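Local structure of iron transport multicopper oxidase FET3 (Saccharomyces cerevisiae, 1ZPU) at residues Gln387-His392 / Arg442-Phe447; Ile404-Thr409 / Asp437-Arg442. The protein oxidises ferrous to ferric iron at the cell surface with its four copper ions, reducing dioxygen to water and feeding the permease FTR1 in high-affinity iron uptake. One frame throughout, in Å; residues are numbered along the deposited sequence.

Contact 1. Residues Gln387-His392 / Arg442-Phe447; sequences QDTGTH and RPQSNF. With CU1 (copper (I) ion), chain B.
Gln444 and Asp388 meet first through their backbones: Gln444 N donates to Asp388 O at 3.1 Å, with a C=O...N angle of 155°. The donor sits at the third position of a type II turn running from Arg442 to Ser445, where its positive phi suits the turn.

The Gln444 side chain then follows the other loop. From CB, a chi1 of -54° places CG beside its own backbone N, and CG therefore comes 3.7 Å from the same Asp388 O and also nears Thr389 CA. CD lies alongside the Thr389 methyl, and OE1 is 3.4 Å from Thr389 CG2. At the tip, NE2 turns to the carbonyls of Glu416 and Tyr410, a reach that a long amide can span while its methylenes pack.

Pro443, stiff and apolar, fits the adjoining turn position. Its CB rests 3.4 Å from Thr389 O, while its CA-H points to Gly390 O (CA to O 3.5 Å). The pyrrolidine CD meets Thr391 OG1.

Within residues 387-392, Asp388 OD2 accepts from Gly390 N, forming an Asx turn, and from His392 NE2 at 2.9 Å; the two donors approach from opposite faces of the carboxylate. A side chain at Gly390 would probably crowd Asp388 OD2. His392 ND1 binds the type 1 copper at 2.1 Å, together with Cys463 and His468.

The geometry is consistent with second-shell positioning: the turn bonds the Asp388 backbone, and the carboxylate, meeting NE2 near the ring plane, probably limits rotation of the imidazole whose ND1 binds the copper.

Contact 2. Residues Ile404-Thr409 / Asp437-Arg442; sequences IQRDRT and DTLYVR
Arg406 and Tyr440 join the two sheets of a cupredoxin (plastocyanin-like) beta sandwich, the third such domain of this multicopper oxidase. Strand 401-406 belongs to one sheet, while strand 438-441 is an outermost strand of the other.

Two hydrogen bonds cross between the segments. Arg406 NE donates to Tyr440 O at 3.0 Å, nearly straight at 162° and lying in both the carbonyl plane and the guanidinium plane. Arg442 NH1 reaches Asp407 O at 3.1 Å, coming from above that carbonyl's plane although the oxygen lies in the plane of the guanidinium.

Stacking and cation-pi interaction coincide on Tyr440. With CG anti to the backbone N (chi1 -178°) and bends at the next two torsions, Arg406 lays its guanidinium flat over the phenol ring, centres 3.6 Å apart and planes 17° from parallel. NH2 hangs over the CE2 side of the ring. Leu439 CD1 closes the opposite face of the guanidinium, 3.5 Å from Arg406 NH2; the flat guanidinium fits between an aliphatic methyl and an electron-rich ring, while its N-H groups reach polar partners round its edge.

Acids outside the segments probably balance the charge: Asp298 forms salt bridges with both Arg406 and Arg442, and Asp299 with Arg406. Gathered round Asp298, the two arginines can lie close, their planes steeply inclined. A leucine in place of Arg406 would probably leave Tyr440 O without this donor and Asp298 and Asp299 without this counter-charge, and lose the cation-pi stack on one ring face.

Van der Waals packing completes the contact. Arg442, extended from CG to NE, passes Thr409 at about a right angle, and the small hydroxyl oxygen Thr409 OG1 lies 3.2 Å from Arg442 CB.

In the fold
Contacts 1 and 2 lie with centres about 9 Å apart and share Arg442, where strand 438-441 runs into the turn before strand 446-452. Contact 2 is nested within the chain loop that contact 1 closes. Two polar pairs tie them together: Ser445 OG lies 2.6 Å from the backbone Arg408 O, and Asn446 OD1 2.8 Å from Gln405 NE2, both probable hydrogen bonds. Contact 1 carries the type 1 copper ligand His392. Contact 2 is close by: the nearest side-chain atoms of Tyr440 and His392 are about 6 Å apart, while at its far end Asp437 hydrogen-bonds His395 and His62, ligands of the type 2 and type 3 coppers.

Contact 1. Residues Gln387-His392 / Arg442-Phe447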
loop_
_atom_site.group_PDB
_atom_site.type_symbol
_atom_site.label_atom_id
_atom_site.label_comp_id
_atom_site.label_asym_id
_atom_site.label_seq_id
_atom_site.Cartn_x
_atom_site.Cartn_y
_atom_site.Cartn_z
ATOM N N GLN A 387 -4.440 15.791 11.397
ATOM C CA GLN A 387 -4.193 17.172 11.794
ATOM C C GLN A 387 -3.495 17.909 10.650
ATOM O O GLN A 387 -3.222 19.108 10.736
ATOM C CB GLN A 387 -3.302 17.195 13.027
ATOM C CG GLN A 387 -3.791 18.087 14.135
ATOM C CD GLN A 387 -4.750 17.374 15.057
ATOM O OE1 GLN A 387 -4.709 16.151 15.187
ATOM N NE2 GLN A 387 -5.628 18.137 15.701
ATOM N N ASP A 388 -3.204 17.164 9.584
ATOM C CA ASP A 388 -2.536 17.669 8.379
ATOM C C ASP A 388 -3.570 18.009 7.302
ATOM O O ASP A 388 -4.634 17.383 7.252
ATOM C CB ASP A 388 -1.561 16.608 7.840
ATOM C CG ASP A 388 -0.912 17.021 6.522
ATOM O OD1 ASP A 388 -0.161 18.026 6.520
ATOM O OD2 ASP A 388 -1.147 16.353 5.481
ATOM N N THR A 389 -3.262 18.971 6.427
ATOM C CA THR A 389 -4.257 19.417 5.440
ATOM C C THR A 389 -4.286 18.576 4.173
ATOM O O THR A 389 -4.913 18.970 3.200
ATOM C CB THR A 389 -4.150 20.915 5.066
ATOM O OG1 THR A 389 -3.004 21.115 4.244
ATOM C CG2 THR A 389 -4.048 21.788 6.285
ATOM N N GLY A 390 -3.625 17.423 4.176
ATOM C CA GLY A 390 -3.595 16.560 2.988
ATOM C C GLY A 390 -4.407 15.274 3.107
ATOM O O GLY A 390 -4.904 14.940 4.182
ATOM N N THR A 391 -4.536 14.555 1.994
ATOM C CA THR A 391 -5.150 13.231 1.971
ATOM C C THR A 391 -4.072 12.179 2.153
ATOM O O THR A 391 -3.011 12.292 1.557
ATOM C CB THR A 391 -5.811 12.952 0.628
ATOM O OG1 THR A 391 -6.925 13.832 0.454
ATOM C CG2 THR A 391 -6.314 11.520 0.582
ATOM N N HIS A 392 -4.338 11.157 2.963
ATOM C CA HIS A 392 -3.395 10.062 3.134
ATOM C C HIS A 392 -4.115 8.735 3.030
ATOM O O HIS A 392 -5.159 8.526 3.673
ATOM C CB HIS A 392 -2.733 10.121 4.493
ATOM C CG HIS A 392 -2.166 11.455 4.830
ATOM N ND1 HIS A 392 -0.822 11.733 4.744
ATOM C CD2 HIS A 392 -2.760 12.591 5.259
ATOM C CE1 HIS A 392 -0.610 12.984 5.106
ATOM N NE2 HIS A 392 -1.770 13.526 5.427
ATOM N N ARG A 442 -9.609 12.080 4.647
ATOM C CA ARG A 442 -9.722 13.327 3.930
ATOM C C ARG A 442 -8.932 14.412 4.666
ATOM O O ARG A 442 -8.587 14.243 5.840
ATOM C CB ARG A 442 -11.198 13.694 3.728
ATOM C CG ARG A 442 -11.885 12.791 2.708
ATOM C CD ARG A 442 -13.368 13.066 2.577
ATOM N NE ARG A 442 -14.004 12.128 1.651
ATOM C CZ ARG A 442 -14.864 11.170 1.999
ATOM N NH1 ARG A 442 -15.222 11.000 3.265
ATOM N NH2 ARG A 442 -15.371 10.374 1.067
ATOM N N PRO A 443 -8.598 15.511 3.964
ATOM C CA PRO A 443 -7.911 16.636 4.599
ATOM C C PRO A 443 -8.528 17.064 5.930
ATOM O O PRO A 443 -9.737 17.332 6.011
ATOM C CB PRO A 443 -8.057 17.749 3.564
ATOM C CG PRO A 443 -8.026 17.016 2.279
ATOM C CD PRO A 443 -8.812 15.763 2.526
ATOM N N GLN A 444 -7.688 17.100 6.960
ATOM C CA GLN A 444 -8.055 17.578 8.290
ATOM C C GLN A 444 -9.227 16.807 8.908
ATOM O O GLN A 444 -9.911 17.310 9.795
ATOM C CB GLN A 444 -8.344 19.081 8.260
ATOM C CG GLN A 444 -7.231 19.942 7.664
ATOM C CD GLN A 444 -7.279 21.390 8.158
ATOM O OE1 GLN A 444 -6.327 21.873 8.779
ATOM N NE2 GLN A 444 -8.393 22.076 7.902
ATOM N N SER A 445 -9.440 15.577 8.456
ATOM C CA SER A 445 -10.589 14.797 8.900
ATOM C C SER A 445 -10.194 13.603 9.770
ATOM O O SER A 445 -9.154 13.617 10.417
ATOM C CB SER A 445 -11.433 14.364 7.701
ATOM O OG SER A 445 -12.759 14.096 8.113
ATOM N N ASN A 446 -11.044 12.583 9.801
ATOM C CA ASN A 446 -10.818 11.421 10.647
ATOM C C ASN A 446 -11.406 10.161 10.052
ATOM O O ASN A 446 -12.264 10.225 9.171
ATOM C CB ASN A 446 -11.384 11.653 12.061
ATOM C CG ASN A 446 -12.866 12.020 12.058
ATOM O OD1 ASN A 446 -13.739 11.157 11.943
ATOM N ND2 ASN A 446 -13.153 13.300 12.199
ATOM N N PHE A 447 -10.926 9.018 10.522
ATOM C CA PHE A 447 -11.595 7.760 10.248
ATOM C C PHE A 447 -11.480 6.790 11.409
ATOM O O PHE A 447 -10.657 6.979 12.312
ATOM C CB PHE A 447 -11.181 7.145 8.896
ATOM C CG PHE A 447 -9.789 6.542 8.846
ATOM C CD1 PHE A 447 -8.954 6.820 7.767
ATOM C CD2 PHE A 447 -9.338 5.651 9.812
ATOM C CE1 PHE A 447 -7.679 6.248 7.665
ATOM C CE2 PHE A 447 -8.065 5.087 9.724
ATOM C CZ PHE A 447 -7.240 5.381 8.643
HETATM CU CU CU1 B . 0.499 10.354 3.941
#

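Contact 2. Residues Ile404-Thr409 / Asp437-Arg442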
loop_
_atom_site.group_PDB
_atom_site.type_symbol
_atom_site.label_atom_id
_atom_site.label_comp_id
_atom_site.label_asym_id
_atom_site.label_seq_id
_atom_site.Cartn_x
_atom_site.Cartn_y
_atom_site.Cartn_z
ATOM N N ILE A 404 -15.771 1.895 9.536
ATOM C CA ILE A 404 -17.029 2.249 10.208
ATOM C C ILE A 404 -17.321 3.758 10.245
ATOM O O ILE A 404 -18.481 4.167 10.366
ATOM C CB ILE A 404 -17.138 1.618 11.609
ATOM C CG1 ILE A 404 -16.134 2.247 12.564
ATOM C CG2 ILE A 404 -16.923 0.111 11.532
ATOM C CD1 ILE A 404 -16.494 2.044 13.991
ATOM N N GLN A 405 -16.272 4.577 10.153
ATOM C CA GLN A 405 -16.416 6.024 9.918
ATOM C C GLN A 405 -15.252 6.576 9.113
ATOM O O GLN A 405 -14.099 6.211 9.340
ATOM C CB GLN A 405 -16.564 6.828 11.221
ATOM C CG GLN A 405 -16.509 8.350 10.993
ATOM C CD GLN A 405 -17.056 9.181 12.144
ATOM O OE1 GLN A 405 -18.203 9.007 12.576
ATOM N NE2 GLN A 405 -16.246 10.117 12.624
ATOM N N ARG A 406 -15.571 7.450 8.164
ATOM C CA ARG A 406 -14.576 8.210 7.438
ATOM C C ARG A 406 -15.152 9.585 7.113
ATOM O O ARG A 406 -15.832 9.764 6.098
ATOM C CB ARG A 406 -14.172 7.491 6.158
ATOM C CG ARG A 406 -13.103 8.251 5.400
ATOM C CD ARG A 406 -13.481 8.380 3.960
ATOM N NE ARG A 406 -12.590 7.569 3.170
ATOM C CZ ARG A 406 -12.937 6.885 2.091
ATOM N NH1 ARG A 406 -14.193 6.904 1.659
ATOM N NH2 ARG A 406 -12.002 6.170 1.449
ATOM N N ASP A 407 -14.862 10.552 7.976
ATOM C CA ASP A 407 -15.524 11.858 7.942
ATOM C C ASP A 407 -15.206 12.658 6.659
ATOM O O ASP A 407 -14.275 12.318 5.921
ATOM C CB ASP A 407 -15.179 12.637 9.225
ATOM C CG ASP A 407 -16.269 13.620 9.645
ATOM O OD1 ASP A 407 -17.269 13.800 8.918
ATOM O OD2 ASP A 407 -16.116 14.232 10.725
ATOM N N ARG A 408 -15.999 13.702 6.408
ATOM C CA ARG A 408 -15.895 14.565 5.222
ATOM C C ARG A 408 -14.614 15.393 5.209
ATOM O O ARG A 408 -13.906 15.464 6.213
ATOM C CB ARG A 408 -17.090 15.525 5.164
ATOM C CG ARG A 408 -17.065 16.637 6.227
ATOM C CD ARG A 408 -18.276 17.535 6.129
ATOM N NE ARG A 408 -18.309 18.584 7.149
ATOM C CZ ARG A 408 -17.732 19.783 7.040
ATOM N NH1 ARG A 408 -17.034 20.109 5.965
ATOM N NH2 ARG A 408 -17.842 20.665 8.025
ATOM N N THR A 409 -14.331 16.037 4.079
ATOM C CA THR A 409 -13.206 16.958 3.999
ATOM C C THR A 409 -13.478 18.211 4.814
ATOM O O THR A 409 -14.574 18.767 4.760
ATOM C CB THR A 409 -12.838 17.307 2.535
ATOM O OG1 THR A 409 -12.149 16.190 1.946
ATOM C CG2 THR A 409 -11.931 18.540 2.457
ATOM N N ASP A 437 -8.095 -3.033 2.641
ATOM C CA ASP A 437 -6.798 -2.965 3.311
ATOM C C ASP A 437 -6.152 -1.587 3.234
ATOM O O ASP A 437 -5.149 -1.325 3.890
ATOM C CB ASP A 437 -5.851 -4.078 2.837
ATOM C CG ASP A 437 -5.496 -3.969 1.365
ATOM O OD1 ASP A 437 -5.632 -5.006 0.676
ATOM O OD2 ASP A 437 -5.074 -2.872 0.904
ATOM N N THR A 438 -6.737 -0.699 2.444
ATOM C CA THR A 438 -6.152 0.614 2.251
ATOM C C THR A 438 -7.284 1.622 2.132
ATOM O O THR A 438 -8.205 1.437 1.349
ATOM C CB THR A 438 -5.221 0.618 1.010
ATOM O OG1 THR A 438 -4.304 -0.490 1.103
ATOM C CG2 THR A 438 -4.446 1.925 0.888
ATOM N N LEU A 439 -7.189 2.684 2.929
ATOM C CA LEU A 439 -8.262 3.643 3.125
ATOM C C LEU A 439 -7.669 5.025 3.322
ATOM O O LEU A 439 -6.709 5.169 4.048
ATOM C CB LEU A 439 -9.069 3.258 4.369
ATOM C CG LEU A 439 -10.251 4.134 4.788
ATOM C CD1 LEU A 439 -11.526 3.765 4.016
ATOM C CD2 LEU A 439 -10.474 4.060 6.296
ATOM N N TYR A 440 -8.250 6.037 2.684
ATOM C CA TYR A 440 -7.791 7.408 2.851
ATOM C C TYR A 440 -8.579 8.188 3.916
ATOM O O TYR A 440 -9.796 8.038 4.027
ATOM C CB TYR A 440 -7.800 8.167 1.508
ATOM C CG TYR A 440 -9.164 8.449 0.870
ATOM C CD1 TYR A 440 -9.961 9.498 1.317
ATOM C CD2 TYR A 440 -9.626 7.696 -0.199
ATOM C CE1 TYR A 440 -11.199 9.771 0.734
ATOM C CE2 TYR A 440 -10.836 7.962 -0.797
ATOM C CZ TYR A 440 -11.630 9.001 -0.325
ATOM O OH TYR A 440 -12.854 9.287 -0.908
ATOM N N VAL A 441 -7.870 9.002 4.701
ATOM C CA VAL A 441 -8.484 10.109 5.433
ATOM C C VAL A 441 -8.528 11.318 4.535
ATOM O O VAL A 441 -7.573 11.581 3.785
ATOM C CB VAL A 441 -7.663 10.615 6.625
ATOM C CG1 VAL A 441 -8.449 10.495 7.916
ATOM C CG2 VAL A 441 -6.276 9.992 6.675
ATOM N N ARG A 442 -9.609 12.080 4.647
ATOM C CA ARG A 442 -9.722 13.327 3.930
ATOM C C ARG A 442 -8.932 14.412 4.666
ATOM O O ARG A 442 -8.587 14.243 5.840
ATOM C CB ARG A 442 -11.198 13.694 3.728
ATOM C CG ARG A 442 -11.885 12.791 2.708
ATOM C CD ARG A 442 -13.368 13.066 2.577
ATOM N NE ARG A 442 -14.004 12.128 1.651
ATOM C CZ ARG A 442 -14.864 11.170 1.999
ATOM N NH1 ARG A 442 -15.222 11.000 3.265
ATOM N NH2 ARG A 442 -15.371 10.374 1.067
#